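PDB 3K6Y: possible membrane-associated serine protease from Mycobacterium tuberculosis, which cleaves peptide bonds as the protease domain of a membrane-anchored serine protease, which probably helps the bacterium resist acid and oxidative stress. Local coordinates for residues A[22-27]-A[148-153]; A[68-73]-A[108-113]; A[154-159]-A[166-171]. All blocks are in the same frame, centred on the assembly; numbering follows the deposited sequence.

Interaction 1 of 3, residues A[22-27]-A[148-153]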
loop_
_atom_site.group_PDB
_atom_site.type_symbol
_atom_site.label_atom_id
_atom_site.label_comp_id
_atom_site.label_asym_id
_atom_site.label_seq_id
_atom_site.Cartn_x
_atom_site.Cartn_y
_atom_site.Cartn_z
ATOM N N ILE A 22 21.483 20.119 16.804
ATOM C CA ILE A 22 22.104 21.413 17.087
ATOM C C ILE A 22 21.302 22.152 18.161
ATOM O O ILE A 22 20.095 22.366 18.000
ATOM C CB ILE A 22 22.245 22.288 15.826
ATOM C CG1 ILE A 22 23.252 21.675 14.848
ATOM C CG2 ILE A 22 22.682 23.702 16.205
ATOM C CD1 ILE A 22 23.561 22.566 13.657
ATOM N N PRO A 23 21.965 22.543 19.269
ATOM C CA PRO A 23 21.267 23.334 20.263
ATOM C C PRO A 23 20.941 24.721 19.712
ATOM O O PRO A 23 21.782 25.351 19.054
ATOM C CB PRO A 23 22.292 23.467 21.401
ATOM C CG PRO A 23 23.343 22.515 21.116
ATOM C CD PRO A 23 23.361 22.270 19.656
ATOM N N VAL A 24 19.716 25.175 19.956
ATOM C CA VAL A 24 19.300 26.518 19.571
ATOM C C VAL A 24 18.427 27.094 20.666
ATOM O O VAL A 24 17.903 26.359 21.506
ATOM C CB VAL A 24 18.516 26.545 18.220
ATOM C CG1 VAL A 24 19.373 26.034 17.088
ATOM C CG2 VAL A 24 17.166 25.783 18.316
ATOM N N ALA A 25 18.250 28.413 20.639
ATOM C CA ALA A 25 17.413 29.076 21.637
ATOM C C ALA A 25 15.952 28.624 21.600
ATOM O O ALA A 25 15.464 28.164 20.563
ATOM C CB ALA A 25 17.506 30.580 21.475
ATOM N N SER A 26 15.242 28.766 22.717
ATOM C CA SER A 26 13.824 28.453 22.765
ATOM C C SER A 26 13.087 29.248 21.693
ATOM O O SER A 26 13.460 30.395 21.396
ATOM C CB SER A 26 13.224 28.781 24.131
ATOM O OG SER A 26 13.728 27.920 25.127
ATOM N N PRO A 27 12.050 28.642 21.088
ATOM C CA PRO A 27 11.266 29.366 20.091
ATOM C C PRO A 27 10.597 30.589 20.693
ATOM O O PRO A 27 10.240 30.596 21.876
ATOM C CB PRO A 27 10.201 28.349 19.663
ATOM C CG PRO A 27 10.746 27.029 20.083
ATOM C CD PRO A 27 11.572 27.262 21.291
ATOM N N ARG A 148 11.902 26.830 15.960
ATOM C CA ARG A 148 13.179 27.380 15.565
ATOM C C ARG A 148 13.949 26.322 14.801
ATOM O O ARG A 148 14.019 25.170 15.237
ATOM C CB ARG A 148 13.969 27.899 16.780
ATOM C CG ARG A 148 15.208 28.671 16.381
ATOM C CD ARG A 148 16.001 29.302 17.563
ATOM N NE ARG A 148 15.152 30.115 18.434
ATOM C CZ ARG A 148 14.772 31.368 18.179
ATOM N NH1 ARG A 148 15.149 31.983 17.061
ATOM N NH2 ARG A 148 13.995 31.994 19.045
ATOM N N ILE A 149 14.544 26.696 13.679
ATOM C CA ILE A 149 15.333 25.755 12.894
ATOM C C ILE A 149 16.578 25.346 13.672
ATOM O O ILE A 149 17.303 26.209 14.195
ATOM C CB ILE A 149 15.788 26.351 11.537
ATOM C CG1 ILE A 149 14.587 26.719 10.647
ATOM C CG2 ILE A 149 16.735 25.411 10.796
ATOM C CD1 ILE A 149 13.787 25.503 10.113
ATOM N N ARG A 150 16.850 24.038 13.738
ATOM C CA ARG A 150 18.150 23.563 14.232
ATOM C C ARG A 150 19.118 23.368 13.079
ATOM O O ARG A 150 20.186 23.971 13.073
ATOM C CB ARG A 150 18.015 22.262 15.028
ATOM C CG ARG A 150 17.162 22.339 16.264
ATOM C CD ARG A 150 17.209 20.993 16.957
ATOM N NE ARG A 150 16.310 20.889 18.088
ATOM C CZ ARG A 150 16.577 21.329 19.320
ATOM N NH1 ARG A 150 17.714 21.968 19.570
ATOM N NH2 ARG A 150 15.709 21.154 20.297
ATOM N N GLU A 151 18.775 22.524 12.110
ATOM C CA GLU A 151 19.723 22.115 11.088
ATOM C C GLU A 151 18.999 21.425 9.941
ATOM O O GLU A 151 18.000 20.749 10.174
ATOM C CB GLU A 151 20.708 21.121 11.728
ATOM C CG GLU A 151 21.932 20.755 10.927
ATOM C CD GLU A 151 22.814 19.730 11.647
ATOM O OE1 GLU A 151 22.356 19.098 12.635
ATOM O OE2 GLU A 151 23.968 19.548 11.210
ATOM N N ALA A 152 19.506 21.583 8.721
ATOM C CA ALA A 152 19.122 20.711 7.600
ATOM C C ALA A 152 20.058 19.500 7.628
ATOM O O ALA A 152 21.278 19.664 7.661
ATOM C CB ALA A 152 19.239 21.452 6.277
ATOM N N ILE A 153 19.493 18.294 7.647
ATOM C CA ILE A 153 20.275 17.047 7.725
ATOM C C ILE A 153 19.759 16.036 6.702
ATOM O O ILE A 153 18.633 16.162 6.234
ATOM C CB ILE A 153 20.213 16.387 9.140
ATOM C CG1 ILE A 153 18.781 16.008 9.532
ATOM C CG2 ILE A 153 20.848 17.286 10.196
ATOM C CD1 ILE A 153 18.676 14.972 10.653
HETATM O O HOH W 1 20.095 18.523 14.296
HETATM O O HOH W 2 18.287 23.158 22.261
#

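Interaction 2 of 3, residues A[68-73]-A[108-113]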
loop_
_atom_site.group_PDB
_atom_site.type_symbol
_atom_site.label_atom_id
_atom_site.label_comp_id
_atom_site.label_asym_id
_atom_site.label_seq_id
_atom_site.Cartn_x
_atom_site.Cartn_y
_atom_site.Cartn_z
ATOM N N ASP A 68 -7.351 23.240 -5.623
ATOM C CA ASP A 68 -7.928 21.898 -5.568
ATOM C C ASP A 68 -6.902 20.788 -5.355
ATOM O O ASP A 68 -7.193 19.617 -5.642
ATOM C CB ASP A 68 -8.830 21.612 -6.759
ATOM C CG ASP A 68 -10.054 22.491 -6.800
ATOM O OD1 ASP A 68 -10.254 23.328 -5.907
ATOM O OD2 ASP A 68 -10.848 22.278 -7.739
ATOM N N ARG A 69 -5.735 21.126 -4.790
ATOM C CA ARG A 69 -4.697 20.129 -4.493
ATOM C C ARG A 69 -4.113 20.389 -3.119
ATOM O O ARG A 69 -3.705 21.506 -2.804
ATOM C CB ARG A 69 -3.570 20.163 -5.539
ATOM C CG ARG A 69 -3.952 19.703 -6.943
ATOM C CD ARG A 69 -4.179 18.199 -6.933
ATOM N NE ARG A 69 -4.480 17.604 -8.235
ATOM C CZ ARG A 69 -5.697 17.537 -8.761
ATOM N NH1 ARG A 69 -6.721 18.143 -8.158
ATOM N NH2 ARG A 69 -5.868 16.892 -9.906
ATOM N N VAL A 70 -4.095 19.338 -2.297
ATOM C CA VAL A 70 -3.628 19.423 -0.923
ATOM C C VAL A 70 -2.476 18.426 -0.716
ATOM O O VAL A 70 -2.569 17.265 -1.146
ATOM C CB VAL A 70 -4.782 19.106 0.038
ATOM C CG1 VAL A 70 -4.291 18.839 1.462
ATOM C CG2 VAL A 70 -5.751 20.264 0.057
ATOM N N MET A 71 -1.397 18.874 -0.072
ATOM C CA MET A 71 -0.312 17.974 0.304
ATOM C C MET A 71 -0.468 17.610 1.795
ATOM O O MET A 71 -0.836 18.469 2.630
ATOM C CB MET A 71 1.062 18.627 0.060
ATOM C CG MET A 71 2.205 17.691 0.445
ATOM S SD MET A 71 3.822 18.309 -0.094
ATOM C CE MET A 71 3.783 18.015 -1.866
ATOM N N THR A 72 -0.144 16.356 2.112
ATOM C CA THR A 72 -0.073 15.881 3.488
ATOM C C THR A 72 0.974 14.765 3.533
ATOM O O THR A 72 1.628 14.496 2.522
ATOM C CB THR A 72 -1.462 15.405 3.993
ATOM O OG1 THR A 72 -1.393 15.099 5.396
ATOM C CG2 THR A 72 -1.998 14.184 3.236
ATOM N N ASN A 73 1.164 14.144 4.695
ATOM C CA ASN A 73 2.017 12.959 4.735
ATOM C C ASN A 73 1.262 11.722 4.296
ATOM O O ASN A 73 0.047 11.630 4.506
ATOM C CB ASN A 73 2.565 12.712 6.140
ATOM C CG ASN A 73 3.589 13.751 6.582
ATOM O OD1 ASN A 73 3.475 14.294 7.674
ATOM N ND2 ASN A 73 4.621 13.975 5.773
ATOM N N LEU A 108 -3.708 15.085 -2.429
ATOM C CA LEU A 108 -5.143 14.896 -2.525
ATOM C C LEU A 108 -5.724 15.818 -3.558
ATOM O O LEU A 108 -5.398 17.012 -3.593
ATOM C CB LEU A 108 -5.799 15.221 -1.172
ATOM C CG LEU A 108 -5.188 14.534 0.039
ATOM C CD1 LEU A 108 -5.906 14.969 1.290
ATOM C CD2 LEU A 108 -5.221 13.021 -0.047
ATOM N N ALA A 109 -6.623 15.260 -4.375
ATOM C CA ALA A 109 -7.466 16.070 -5.260
ATOM C C ALA A 109 -8.735 16.429 -4.507
ATOM O O ALA A 109 -9.429 15.544 -3.977
ATOM C CB ALA A 109 -7.803 15.304 -6.542
ATOM N N VAL A 110 -9.036 17.722 -4.427
ATOM C CA VAL A 110 -10.134 18.217 -3.580
ATOM C C VAL A 110 -10.929 19.234 -4.389
ATOM O O VAL A 110 -10.653 20.434 -4.361
ATOM C CB VAL A 110 -9.603 18.875 -2.294
ATOM C CG1 VAL A 110 -10.752 19.135 -1.315
ATOM C CG2 VAL A 110 -8.524 17.988 -1.624
ATOM N N PRO A 111 -11.884 18.749 -5.183
ATOM C CA PRO A 111 -12.668 19.657 -6.025
ATOM C C PRO A 111 -13.355 20.770 -5.261
ATOM O O PRO A 111 -13.911 20.541 -4.179
ATOM C CB PRO A 111 -13.721 18.729 -6.658
ATOM C CG PRO A 111 -13.073 17.402 -6.681
ATOM C CD PRO A 111 -12.204 17.340 -5.457
ATOM N N HIS A 112 -13.294 21.973 -5.843
ATOM C CA HIS A 112 -14.010 23.153 -5.341
ATOM C C HIS A 112 -13.562 23.591 -3.949
ATOM O O HIS A 112 -14.335 24.165 -3.177
ATOM C CB HIS A 112 -15.527 22.939 -5.415
ATOM C CG HIS A 112 -15.990 22.431 -6.746
ATOM N ND1 HIS A 112 -16.604 21.208 -6.908
ATOM C CD2 HIS A 112 -15.855 22.952 -7.987
ATOM C CE1 HIS A 112 -16.865 21.016 -8.190
ATOM N NE2 HIS A 112 -16.422 22.062 -8.867
ATOM N N LEU A 113 -12.285 23.390 -3.642
ATOM C CA LEU A 113 -11.724 23.780 -2.361
ATOM C C LEU A 113 -11.437 25.295 -2.410
ATOM O O LEU A 113 -10.645 25.741 -3.228
ATOM C CB LEU A 113 -10.447 22.994 -2.128
ATOM C CG LEU A 113 -9.719 23.303 -0.825
ATOM C CD1 LEU A 113 -10.593 23.004 0.386
ATOM C CD2 LEU A 113 -8.444 22.492 -0.828
HETATM O O HOH W 3 -7.985 25.088 -3.501
HETATM O O HOH W 4 -11.290 25.682 -6.342
#

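Interaction 3 of 3, residues A[154-159]-A[166-171]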
loop_
_atom_site.group_PDB
_atom_site.type_symbol
_atom_site.label_atom_id
_atom_site.label_comp_id
_atom_site.label_asym_id
_atom_site.label_seq_id
_atom_site.Cartn_x
_atom_site.Cartn_y
_atom_site.Cartn_z
ATOM N N ARG A 154 20.570 15.035 6.374
ATOM C CA ARG A 154 20.130 13.880 5.597
ATOM C C ARG A 154 19.851 12.760 6.578
ATOM O O ARG A 154 20.771 12.230 7.222
ATOM C CB ARG A 154 21.205 13.438 4.595
ATOM C CG ARG A 154 21.307 14.294 3.347
ATOM C CD ARG A 154 21.495 13.433 2.087
ATOM N NE ARG A 154 20.239 12.793 1.696
ATOM C CZ ARG A 154 19.453 13.196 0.697
ATOM N NH1 ARG A 154 19.795 14.240 -0.056
ATOM N NH2 ARG A 154 18.325 12.547 0.447
ATOM N N LEU A 155 18.579 12.399 6.698
ATOM C CA LEU A 155 18.099 11.461 7.690
ATOM C C LEU A 155 17.876 10.112 7.029
ATOM O O LEU A 155 17.137 10.024 6.042
ATOM C CB LEU A 155 16.762 11.957 8.264
ATOM C CG LEU A 155 16.107 11.132 9.378
ATOM C CD1 LEU A 155 16.892 11.256 10.690
ATOM C CD2 LEU A 155 14.644 11.518 9.585
ATOM N N SER A 156 18.475 9.059 7.579
ATOM C CA SER A 156 18.257 7.696 7.101
ATOM C C SER A 156 17.448 6.920 8.102
ATOM O O SER A 156 17.666 7.037 9.310
ATOM C CB SER A 156 19.601 6.987 6.897
ATOM O OG SER A 156 20.210 7.429 5.706
ATOM N N GLY A 157 16.518 6.106 7.618
ATOM C CA GLY A 157 15.743 5.277 8.519
ATOM C C GLY A 157 14.684 4.501 7.757
ATOM O O GLY A 157 14.637 4.560 6.517
ATOM N N PRO A 158 13.808 3.793 8.483
ATOM C CA PRO A 158 12.786 2.980 7.802
ATOM C C PRO A 158 11.715 3.867 7.173
ATOM O O PRO A 158 11.472 4.997 7.643
ATOM C CB PRO A 158 12.159 2.190 8.951
ATOM C CG PRO A 158 12.357 3.094 10.171
ATOM C CD PRO A 158 13.695 3.737 9.956
ATOM N N ASP A 159 11.056 3.348 6.139
ATOM C CA ASP A 159 9.868 4.019 5.610
ATOM C C ASP A 159 8.701 3.788 6.556
ATOM O O ASP A 159 8.872 3.146 7.605
ATOM C CB ASP A 159 9.587 3.605 4.161
ATOM C CG ASP A 159 9.083 2.172 4.002
ATOM O OD1 ASP A 159 8.649 1.516 4.980
ATOM O OD2 ASP A 159 9.119 1.718 2.831
ATOM N N PRO A 166 15.965 0.822 3.886
ATOM C CA PRO A 166 15.747 2.156 4.473
ATOM C C PRO A 166 15.687 3.258 3.432
ATOM O O PRO A 166 16.068 3.064 2.273
ATOM C CB PRO A 166 16.958 2.354 5.393
ATOM C CG PRO A 166 18.008 1.460 4.820
ATOM C CD PRO A 166 17.292 0.267 4.216
ATOM N N VAL A 167 15.190 4.411 3.863
ATOM C CA VAL A 167 15.126 5.584 3.005
ATOM C C VAL A 167 16.039 6.667 3.546
ATOM O O VAL A 167 16.299 6.690 4.737
ATOM C CB VAL A 167 13.685 6.128 2.885
ATOM C CG1 VAL A 167 12.799 5.118 2.193
ATOM C CG2 VAL A 167 13.103 6.502 4.257
ATOM N N THR A 168 16.509 7.542 2.663
ATOM C CA THR A 168 17.313 8.692 3.056
ATOM C C THR A 168 16.623 9.928 2.510
ATOM O O THR A 168 16.334 9.996 1.313
ATOM C CB THR A 168 18.766 8.597 2.526
ATOM O OG1 THR A 168 19.374 7.402 3.032
ATOM C CG2 THR A 168 19.597 9.798 2.986
ATOM N N ARG A 169 16.375 10.891 3.396
ATOM C CA ARG A 169 15.585 12.079 3.041
ATOM C C ARG A 169 16.226 13.327 3.611
ATOM O O ARG A 169 16.848 13.295 4.683
ATOM C CB ARG A 169 14.193 11.954 3.641
ATOM C CG ARG A 169 13.442 10.766 3.109
ATOM C CD ARG A 169 12.085 10.620 3.733
ATOM N NE ARG A 169 12.167 10.191 5.123
ATOM C CZ ARG A 169 11.115 10.035 5.917
ATOM N NH1 ARG A 169 9.899 10.322 5.468
ATOM N NH2 ARG A 169 11.273 9.620 7.167
ATOM N N ASP A 170 16.061 14.438 2.904
ATOM C CA ASP A 170 16.449 15.745 3.449
ATOM C C ASP A 170 15.359 16.243 4.394
ATOM O O ASP A 170 14.190 16.358 4.009
ATOM C CB ASP A 170 16.646 16.773 2.328
ATOM C CG ASP A 170 17.844 16.476 1.444
ATOM O OD1 ASP A 170 18.826 15.884 1.920
ATOM O OD2 ASP A 170 17.808 16.866 0.263
ATOM N N VAL A 171 15.758 16.553 5.620
ATOM C CA VAL A 171 14.871 17.007 6.667
ATOM C C VAL A 171 15.438 18.220 7.367
ATOM O O VAL A 171 16.663 18.433 7.343
ATOM C CB VAL A 171 14.528 15.882 7.680
ATOM C CG1 VAL A 171 13.995 14.651 6.941
ATOM C CG2 VAL A 171 15.706 15.548 8.558
HETATM O O HOH W 5 14.530 9.228 6.343
HETATM O O HOH W 6 13.231 7.382 8.074
#

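Interaction 1 of 3, residues A[22-27]-A[148-153]
Residues 22-27, an irregular piece of the N-terminal arm, run nearly antiparallel to residues 148-151 of the strand, the end-to-end directions 164° apart, with the CA atoms of Ile22 and Arg150, and of Pro27 and Arg148, each 5.3 Å from one another. No backbone hydrogen bond links the two segments; two arginines of the strand instead reach three carbonyl oxygens of residues 22-27. The chain of Arg148 leaves with CG anti to the backbone N (chi1 -171°) and bends at chi3, which turns the NE and NH2 side of the guanidinium to the arm. NH2 bonds to Ser26 O at 2.9 Å, nearly straight and in the guanidinium plane, while NE meets Ala25 O, also at 2.9 Å, from above the carbonyl plane. The remaining terminal nitrogen, NH1, forms a salt bridge with Asp130. Arg150 stays extended from CG to NE, and its NH1 donates to Ile22 O at 2.9 Å. That same NH1 donates to a water at 3.0 Å, and NH2 is held by Glu207 O.

The strand belongs to the second of the two six-stranded barrels of the chymotrypsin-like fold, and Arg150 and Glu151 together face Thr173 in a classic beta bulge. Between the two arginines sits Val24, its CG2 packed 3.8 Å from Arg148 CD and its CG1 lying 3.6 Å from Ile149 O. Ile22 and Glu151 cross at about a right angle: the isoleucine CD1 lies against CB, CG and CD of the glutamate, 3.6 Å from CD. A second water links the two residues, accepting from Ile22 N and donating to Glu151 OE1.

Interaction 2 of 3, residues A[68-73]-A[108-113]
Asp68 O is gripped by two donors that arrive from opposite faces of its carbonyl plane: Val110 N, from across the contact, lies 2.9 Å from Asp68 O, and Arg69 NH1, from the next residue, completes the pair. The carboxylate of Asp68 accepts from two amides of the type II turn Val110-Leu113. With CG beside the backbone N (chi1 -65°), OD1 accepts from Leu113 N at 3.0 Å and OD2 from His112 N at 3.1 Å, both amides approaching from above the carboxylate plane. Two waters bridge Asp68 to Leu113 O, one accepting from Asp68 N, the other donating to Asp68 OD1 and to Leu113 O.

Ahead of the turn, residues 108-109 pair with 69-70 as antiparallel strands. Val70 and Leu108 form a hydrogen-bonded pair, with Leu108 N to Val70 O at 2.8 Å, and Arg69 and Ala109 a non-hydrogen-bonded one. On the side of Arg69 and Ala109, the arginine chain bends at chi2 (-71°) and folds back, which lays one face of the guanidinium against Ala109 CB, 3.4 Å from Arg69 NH1; Arg69 NE is held by Ile224 O. On the other side Val70 CG2 meets Leu113 CD2 at 3.6 Å, the two side chains at about a right angle, and touches Val110 CG2 at 4.0 Å.

Val70, Leu108 and Val110 pack against other strands of the first barrel of the chymotrypsin-like fold: Val70 on Val45 of strand 44-51, Leu108 on Ile47 of that strand and on Val83 and Val85 of strand 82-87, and Val110 on Phe92 of strand 90-100.

Interaction 3 of 3, residues A[154-159]-A[166-171]
The beta hairpin of strands 143-157 and 167-175, neighbours in the second barrel of this chymotrypsin-like protease, approaches its connecting loop here. The axes of 154-157 and 167-171 come within 4.5 Å, their N-to-C directions 149° apart. Two hydrogen-bonded pairs hold them, Leu155 with Arg169 and Gly157 with Val167, the shortest bond being Val167 N to Gly157 O at 2.7 Å.

On the face bearing Ser156 and Thr168 the two hydroxyls share a hydrogen bond, OG to OG1, of 2.8 Å. Beside them Arg154, bent at chi2 and chi3, crosses Thr168 at about a right angle: Thr168 CG2 meets the guanidinium edge, 3.3 Å from Arg154 NE, while Asp170 OD1 sits over one face, 2.7 Å from Arg154 NH1. The other face of the hairpin carries Leu155, whose CB touches Val171 CG2 at 3.8 Å, and Arg169. A water donates to Leu155 O and accepts from Arg169 NE at 2.8 Å, while Arg169 NH1 donates to Val103 O and the Arg169 side chain touches Asp104, the predicted triad aspartate.

With no N-H of Arg154 directed at Asp170, their salt bridge is essentially electrostatic, whereas Arg169 is held by directed bonds beside Asp104.

Overall arrangement
Interactions 1 and 3 follow one another along strand 143-157 and touch where Ile153 N approaches Val171 O at 2.8 Å, a probable hydrogen bond; their centres are about 19 Å apart. Interaction 2 belongs to the other barrel, its centre about 31 Å from that of interaction 1 and on the opposite side of the chain's centre, but its nearest atoms come to about 6 Å from those of interaction 3. Both of these border the predicted triad: the side chain of Thr72 lies about 6 Å from that of Ser183, and that of Arg169 about 4 Å from that of Asp104. Interaction 1 lies away from this site and fastens the N-terminal arm to the second barrel.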